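Local coordinates for protein methanogen homoaconitase large subunit (PDB 4KP2) that forms the large, iron-sulfur-cluster-binding subunit of a hydro-lyase that converts (R)-homocitrate through cis-homoaconitate to homoisocitrate, at residues A[313-325]-A[392-405]. Numbering follows the deposited sequence.
Sequences TEINQVFIGSCTN and GVLAEGEICLSTTN
Thr403 reaches across to the backbone of Gly321, whose N-H gives a nearly straight bond (167°) to OG1 at 3.0 Å. With OG1 set between its own backbone N and carbonyl carbon (chi1 61°), the CG2 methyl is left to rest against Phe319 O and Ile320, while CB meets CB of Asn325. Gln317 extends its chain past Cys400, on the same face of the sheet, toward the loop before strand 399-402. There Gln317 NE2 donates to Gly392 O (3.1 Å), which lies in the plane of the amide; NE2 also touches CD2 of Leu394 and makes a weak bond to Cys400 SG at 3.7 Å. Were Gln317 an alanine, Gly392 O would probably lose this donor and the 392-394 loop would be less firmly tied to the strand. Strands 317-320 and 399-402 are parallel neighbours in a five-stranded sheet of order 3-2-1-4-5, part of an alpha-beta-alpha sandwich, and Leu401 N to Gln317 O (2.8 Å) and Phe319 N to Leu401 O (2.9 Å) join them. Beyond their C-terminal ends lies Cys323, a predicted ligand of the [4Fe-4S] cluster. At the other end Ile399 lays CD1 on Glu314 O (3.3 Å), its CG2 meets CG2 of Ile315, and its N-H is taken by Asn316 OD1 at 2.9 Å.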
ATOM      1  N   THR A 313       2.752 -25.103  12.432  1.00 56.87           N
ATOM      2  CA  THR A 313       2.745 -23.857  13.188  1.00 59.64           C
ATOM      3  C   THR A 313       1.724 -22.876  12.623  1.00 59.36           C
ATOM      4  O   THR A 313       1.785 -22.507  11.450  1.00 57.23           O
ATOM      5  CB  THR A 313       4.133 -23.192  13.189  1.00 54.92           C
ATOM      6  OG1 THR A 313       5.106 -24.112  13.699  1.00 57.51           O
ATOM      7  CG2 THR A 313       4.124 -21.939  14.051  1.00 51.11           C
ATOM      8  N   GLU A 314       0.787 -22.458  13.466  1.00 60.55           N
ATOM      9  CA  GLU A 314      -0.256 -21.528  13.052  1.00 64.63           C
ATOM     10  C   GLU A 314       0.304 -20.139  12.773  1.00 58.72           C
ATOM     11  O   GLU A 314       0.983 -19.553  13.616  1.00 58.40           O
ATOM     12  CB  GLU A 314      -1.347 -21.439  14.120  1.00 65.64           C
ATOM     13  CG  GLU A 314      -2.407 -20.391  13.824  1.00 75.78           C
ATOM     14  CD  GLU A 314      -3.349 -20.169  14.990  1.00 84.73           C
ATOM     15  OE1 GLU A 314      -3.251 -20.919  15.985  1.00 86.21           O
ATOM     16  OE2 GLU A 314      -4.185 -19.244  14.912  1.00 87.02           O
ATOM     17  N   ILE A 315       0.013 -19.618  11.586  1.00 57.10           N
ATOM     18  CA  ILE A 315       0.412 -18.261  11.227  1.00 62.24           C
ATOM     19  C   ILE A 315      -0.807 -17.369  11.014  1.00 60.83           C
ATOM     20  O   ILE A 315      -1.863 -17.834  10.585  1.00 63.87           O
ATOM     21  CB  ILE A 315       1.318 -18.240   9.976  1.00 58.44           C
ATOM     22  CG1 ILE A 315       0.772 -19.169   8.890  1.00 55.76           C
ATOM     23  CG2 ILE A 315       2.734 -18.649  10.339  1.00 56.68           C
ATOM     24  CD1 ILE A 315      -0.147 -18.491   7.897  1.00 61.42           C
ATOM     25  N   ASN A 316      -0.655 -16.084  11.317  1.00 56.39           N
ATOM     26  CA  ASN A 316      -1.757 -15.139  11.197  1.00 58.48           C
ATOM     27  C   ASN A 316      -1.529 -14.117  10.089  1.00 59.20           C
ATOM     28  O   ASN A 316      -2.457 -13.422   9.676  1.00 61.66           O
ATOM     29  CB  ASN A 316      -1.992 -14.424  12.528  1.00 57.08           C
ATOM     30  CG  ASN A 316      -2.092 -15.385  13.695  1.00 61.93           C
ATOM     31  OD1 ASN A 316      -1.303 -15.316  14.639  1.00 57.64           O
ATOM     32  ND2 ASN A 316      -3.063 -16.290  13.638  1.00 63.25           N
ATOM     33  N   GLN A 317      -0.293 -14.029   9.613  1.00 58.28           N
ATOM     34  CA  GLN A 317       0.054 -13.090   8.552  1.00 57.54           C
ATOM     35  C   GLN A 317       1.249 -13.601   7.754  1.00 54.41           C
ATOM     36  O   GLN A 317       2.132 -14.261   8.296  1.00 59.05           O
ATOM     37  CB  GLN A 317       0.359 -11.708   9.140  1.00 59.72           C
ATOM     38  CG  GLN A 317       0.589 -10.619   8.101  1.00 56.84           C
ATOM     39  CD  GLN A 317       0.879  -9.268   8.721  1.00 52.09           C
ATOM     40  OE1 GLN A 317      -0.022  -8.451   8.906  1.00 63.48           O
ATOM     41  NE2 GLN A 317       2.144  -9.021   9.040  1.00 49.93           N
ATOM     42  N   VAL A 318       1.265 -13.308   6.459  1.00 47.70           N
ATOM     43  CA  VAL A 318       2.382 -13.695   5.606  1.00 48.52           C
ATOM     44  C   VAL A 318       2.824 -12.525   4.741  1.00 49.34           C
ATOM     45  O   VAL A 318       2.019 -11.941   4.017  1.00 50.09           O
ATOM     46  CB  VAL A 318       2.021 -14.883   4.692  1.00 50.49           C
ATOM     47  CG1 VAL A 318       3.161 -15.173   3.728  1.00 50.00           C
ATOM     48  CG2 VAL A 318       1.691 -16.116   5.519  1.00 53.14           C
ATOM     49  N   PHE A 319       4.104 -12.181   4.822  1.00 49.86           N
ATOM     50  CA  PHE A 319       4.649 -11.116   3.993  1.00 44.07           C
ATOM     51  C   PHE A 319       5.630 -11.650   2.957  1.00 45.93           C
ATOM     52  O   PHE A 319       6.508 -12.452   3.271  1.00 52.75           O
ATOM     53  CB  PHE A 319       5.324 -10.045   4.849  1.00 50.20           C
ATOM     54  CG  PHE A 319       6.090  -9.034   4.048  1.00 52.12           C
ATOM     55  CD1 PHE A 319       5.435  -8.197   3.159  1.00 47.80           C
ATOM     56  CD2 PHE A 319       7.464  -8.920   4.179  1.00 51.19           C
ATOM     57  CE1 PHE A 319       6.134  -7.268   2.416  1.00 50.51           C
ATOM     58  CE2 PHE A 319       8.169  -7.990   3.441  1.00 48.44           C
ATOM     59  CZ  PHE A 319       7.505  -7.163   2.560  1.00 53.46           C
ATOM     60  N   ILE A 320       5.469 -11.195   1.720  1.00 43.57           N
ATOM     61  CA  ILE A 320       6.344 -11.605   0.631  1.00 46.28           C
ATOM     62  C   ILE A 320       6.821 -10.399  -0.166  1.00 47.40           C
ATOM     63  O   ILE A 320       6.027  -9.734  -0.833  1.00 51.02           O
ATOM     64  CB  ILE A 320       5.631 -12.569  -0.335  1.00 44.93           C
ATOM     65  CG1 ILE A 320       5.203 -13.846   0.391  1.00 47.58           C
ATOM     66  CG2 ILE A 320       6.535 -12.906  -1.512  1.00 51.29           C
ATOM     67  CD1 ILE A 320       4.479 -14.834  -0.498  1.00 43.03           C
ATOM     68  N   GLY A 321       8.117 -10.112  -0.091  1.00 51.52           N
ATOM     69  CA  GLY A 321       8.694  -9.078  -0.926  1.00 51.31           C
ATOM     70  C   GLY A 321       9.555  -8.045  -0.225  1.00 51.78           C
ATOM     71  O   GLY A 321       9.157  -6.890  -0.074  1.00 51.48           O
ATOM     72  N   SER A 322      10.744  -8.457   0.197  1.00 51.89           N
ATOM     73  CA  SER A 322      11.721  -7.521   0.737  1.00 49.82           C
ATOM     74  C   SER A 322      12.922  -7.466  -0.197  1.00 50.11           C
ATOM     75  O   SER A 322      12.844  -7.910  -1.341  1.00 49.64           O
ATOM     76  CB  SER A 322      12.158  -7.940   2.139  1.00 47.24           C
ATOM     77  OG  SER A 322      12.795  -9.205   2.118  1.00 56.57           O
ATOM     78  N   CYS A 323      14.033  -6.921   0.289  1.00 53.83           N
ATOM     79  CA  CYS A 323      15.259  -6.881  -0.499  1.00 50.37           C
ATOM     80  C   CYS A 323      15.791  -8.292  -0.715  1.00 51.41           C
ATOM     81  O   CYS A 323      16.456  -8.574  -1.711  1.00 51.57           O
ATOM     82  CB  CYS A 323      16.317  -6.021   0.192  1.00 48.41           C
ATOM     83  SG  CYS A 323      17.906  -5.973  -0.667  1.00 68.88           S
ATOM     84  N   THR A 324      15.485  -9.177   0.228  1.00 51.35           N
ATOM     85  CA  THR A 324      15.936 -10.560   0.163  1.00 49.58           C
ATOM     86  C   THR A 324      15.159 -11.341  -0.890  1.00 49.59           C
ATOM     87  O   THR A 324      15.745 -12.047  -1.712  1.00 49.46           O
ATOM     88  CB  THR A 324      15.766 -11.263   1.520  1.00 45.94           C
ATOM     89  OG1 THR A 324      14.423 -11.745   1.645  1.00 61.15           O
ATOM     90  CG2 THR A 324      16.067 -10.302   2.657  1.00 46.15           C
ATOM     91  N   ASN A 325      13.835 -11.210  -0.860  1.00 53.21           N
ATOM     92  CA  ASN A 325      12.970 -11.957  -1.765  1.00 55.69           C
ATOM     93  C   ASN A 325      11.791 -11.143  -2.287  1.00 53.94           C
ATOM     94  O   ASN A 325      10.636 -11.465  -2.011  1.00 56.99           O
ATOM     95  CB  ASN A 325      12.457 -13.226  -1.082  1.00 51.91           C
ATOM     96  CG  ASN A 325      13.557 -14.234  -0.821  1.00 54.68           C
ATOM     97  OD1 ASN A 325      13.730 -14.701   0.303  1.00 51.97           O
ATOM     98  ND2 ASN A 325      14.309 -14.573  -1.862  1.00 53.97           N
ATOM     99  N   GLY A 392       2.389  -3.485   7.882  1.00 65.62           N
ATOM    100  CA  GLY A 392       1.589  -4.603   8.345  1.00 53.87           C
ATOM    101  C   GLY A 392       1.935  -4.975   9.774  1.00 58.46           C
ATOM    102  O   GLY A 392       2.461  -6.057  10.035  1.00 65.50           O
ATOM    103  N   VAL A 393       1.635  -4.070  10.699  1.00 58.55           N
ATOM    104  CA  VAL A 393       2.000  -4.232  12.103  1.00 58.10           C
ATOM    105  C   VAL A 393       1.280  -5.404  12.771  1.00 58.42           C
ATOM    106  O   VAL A 393       0.079  -5.599  12.583  1.00 54.29           O
ATOM    107  CB  VAL A 393       1.732  -2.931  12.892  1.00 53.14           C
ATOM    108  CG1 VAL A 393       2.051  -3.113  14.366  1.00 60.16           C
ATOM    109  CG2 VAL A 393       2.545  -1.790  12.306  1.00 50.86           C
ATOM    110  N   LEU A 394       2.029  -6.182  13.547  1.00 59.74           N
ATOM    111  CA  LEU A 394       1.480  -7.329  14.260  1.00 60.45           C
ATOM    112  C   LEU A 394       0.920  -6.939  15.622  1.00 64.58           C
ATOM    113  O   LEU A 394       1.377  -5.980  16.242  1.00 65.15           O
ATOM    114  CB  LEU A 394       2.553  -8.399  14.451  1.00 52.05           C
ATOM    115  CG  LEU A 394       3.178  -8.995  13.193  1.00 50.80           C
ATOM    116  CD1 LEU A 394       4.247  -9.999  13.580  1.00 56.61           C
ATOM    117  CD2 LEU A 394       2.108  -9.645  12.337  1.00 55.18           C
ATOM    118  N   ALA A 395      -0.068  -7.698  16.085  1.00 64.51           N
ATOM    119  CA  ALA A 395      -0.634  -7.494  17.410  1.00 61.37           C
ATOM    120  C   ALA A 395      -0.036  -8.499  18.385  1.00 65.75           C
ATOM    121  O   ALA A 395       0.830  -9.294  18.019  1.00 62.79           O
ATOM    122  CB  ALA A 395      -2.146  -7.629  17.369  1.00 57.40           C
ATOM    123  N   GLU A 396      -0.506  -8.464  19.628  1.00 66.13           N
ATOM    124  CA  GLU A 396       0.012  -9.351  20.661  1.00 67.04           C
ATOM    125  C   GLU A 396      -0.403 -10.798  20.425  1.00 61.95           C
ATOM    126  O   GLU A 396      -1.591 -11.106  20.323  1.00 63.86           O
ATOM    127  CB  GLU A 396      -0.449  -8.892  22.045  1.00 70.31           C
ATOM    128  CG  GLU A 396       0.136  -9.708  23.183  1.00 69.52           C
ATOM    129  CD  GLU A 396      -0.232  -9.158  24.544  1.00 76.18           C
ATOM    130  OE1 GLU A 396      -1.057  -8.222  24.606  1.00 74.40           O
ATOM    131  OE2 GLU A 396       0.307  -9.661  25.551  1.00 81.03           O
ATOM    132  N   GLY A 397       0.585 -11.683  20.340  1.00 63.39           N
ATOM    133  CA  GLY A 397       0.332 -13.098  20.135  1.00 57.82           C
ATOM    134  C   GLY A 397       0.133 -13.449  18.675  1.00 58.81           C
ATOM    135  O   GLY A 397      -0.191 -14.588  18.339  1.00 59.33           O
ATOM    136  N   GLU A 398       0.329 -12.466  17.803  1.00 56.59           N
ATOM    137  CA  GLU A 398       0.135 -12.665  16.373  1.00 55.64           C
ATOM    138  C   GLU A 398       1.428 -13.124  15.703  1.00 55.91           C
ATOM    139  O   GLU A 398       2.504 -12.589  15.974  1.00 56.74           O
ATOM    140  CB  GLU A 398      -0.384 -11.379  15.729  1.00 61.40           C
ATOM    141  CG  GLU A 398      -0.862 -11.547  14.300  1.00 63.64           C
ATOM    142  CD  GLU A 398      -1.771 -10.420  13.860  1.00 72.42           C
ATOM    143  OE1 GLU A 398      -1.957  -9.464  14.641  1.00 66.73           O
ATOM    144  OE2 GLU A 398      -2.306 -10.493  12.733  1.00 73.55           O
ATOM    145  N   ILE A 399       1.313 -14.117  14.826  1.00 51.93           N
ATOM    146  CA  ILE A 399       2.476 -14.710  14.175  1.00 59.06           C
ATOM    147  C   ILE A 399       2.541 -14.357  12.691  1.00 55.66           C
ATOM    148  O   ILE A 399       1.539 -14.433  11.979  1.00 53.22           O
ATOM    149  CB  ILE A 399       2.478 -16.245  14.336  1.00 54.88           C
ATOM    150  CG1 ILE A 399       2.550 -16.626  15.815  1.00 53.90           C
ATOM    151  CG2 ILE A 399       3.636 -16.869  13.576  1.00 53.77           C
ATOM    152  CD1 ILE A 399       2.644 -18.114  16.057  1.00 45.17           C
ATOM    153  N   CYS A 400       3.727 -13.971  12.229  1.00 52.78           N
ATOM    154  CA  CYS A 400       3.929 -13.627  10.827  1.00 51.97           C
ATOM    155  C   CYS A 400       5.048 -14.437  10.180  1.00 55.57           C
ATOM    156  O   CYS A 400       6.131 -14.583  10.743  1.00 55.34           O
ATOM    157  CB  CYS A 400       4.223 -12.133  10.677  1.00 53.41           C
ATOM    158  SG  CYS A 400       4.698 -11.634   9.006  1.00 49.78           S
ATOM    159  N   LEU A 401       4.773 -14.963   8.990  1.00 52.64           N
ATOM    160  CA  LEU A 401       5.790 -15.639   8.196  1.00 44.27           C
ATOM    161  C   LEU A 401       6.266 -14.703   7.095  1.00 52.50           C
ATOM    162  O   LEU A 401       5.512 -14.378   6.177  1.00 54.65           O
ATOM    163  CB  LEU A 401       5.235 -16.926   7.587  1.00 47.58           C
ATOM    164  CG  LEU A 401       6.205 -17.698   6.690  1.00 55.63           C
ATOM    165  CD1 LEU A 401       7.412 -18.166   7.482  1.00 50.08           C
ATOM    166  CD2 LEU A 401       5.512 -18.873   6.030  1.00 50.08           C
ATOM    167  N   SER A 402       7.518 -14.270   7.187  1.00 54.39           N
ATOM    168  CA  SER A 402       8.036 -13.262   6.270  1.00 54.97           C
ATOM    169  C   SER A 402       9.208 -13.756   5.427  1.00 51.01           C
ATOM    170  O   SER A 402       9.877 -14.728   5.778  1.00 46.38           O
ATOM    171  CB  SER A 402       8.450 -12.008   7.042  1.00 45.61           C
ATOM    172  OG  SER A 402       8.977 -11.027   6.169  1.00 46.23           O
ATOM    173  N   THR A 403       9.443 -13.077   4.310  1.00 49.02           N
ATOM    174  CA  THR A 403      10.583 -13.369   3.451  1.00 46.49           C
ATOM    175  C   THR A 403      11.696 -12.363   3.711  1.00 47.40           C
ATOM    176  O   THR A 403      12.651 -12.266   2.941  1.00 52.97           O
ATOM    177  CB  THR A 403      10.202 -13.327   1.962  1.00 45.78           C
ATOM    178  OG1 THR A 403       9.727 -12.018   1.626  1.00 51.56           O
ATOM    179  CG2 THR A 403       9.121 -14.350   1.659  1.00 41.28           C
ATOM    180  N   THR A 404      11.561 -11.614   4.802  1.00 53.06           N
ATOM    181  CA  THR A 404      12.564 -10.631   5.196  1.00 54.69           C
ATOM    182  C   THR A 404      13.792 -11.294   5.812  1.00 54.19           C
ATOM    183  O   THR A 404      13.959 -12.511   5.742  1.00 51.92           O
ATOM    184  CB  THR A 404      11.996  -9.608   6.197  1.00 53.77           C
ATOM    185  OG1 THR A 404      11.311 -10.295   7.252  1.00 51.62           O
ATOM    186  CG2 THR A 404      11.029  -8.661   5.505  1.00 47.17           C
ATOM    187  N   ASN A 405      14.644 -10.480   6.427  1.00 53.47           N
ATOM    188  CA  ASN A 405      15.889 -10.973   7.003  1.00 51.79           C
ATOM    189  C   ASN A 405      15.981 -10.785   8.515  1.00 54.39           C
ATOM    190  O   ASN A 405      16.868 -11.347   9.160  1.00 54.64           O
ATOM    191  CB  ASN A 405      17.088 -10.320   6.313  1.00 50.70           C
ATOM    192  CG  ASN A 405      16.892  -8.835   6.085  1.00 54.37           C
ATOM    193  OD1 ASN A 405      16.202  -8.163   6.851  1.00 55.01           O
ATOM    194  ND2 ASN A 405      17.494  -8.317   5.022  1.00 51.85           N
TER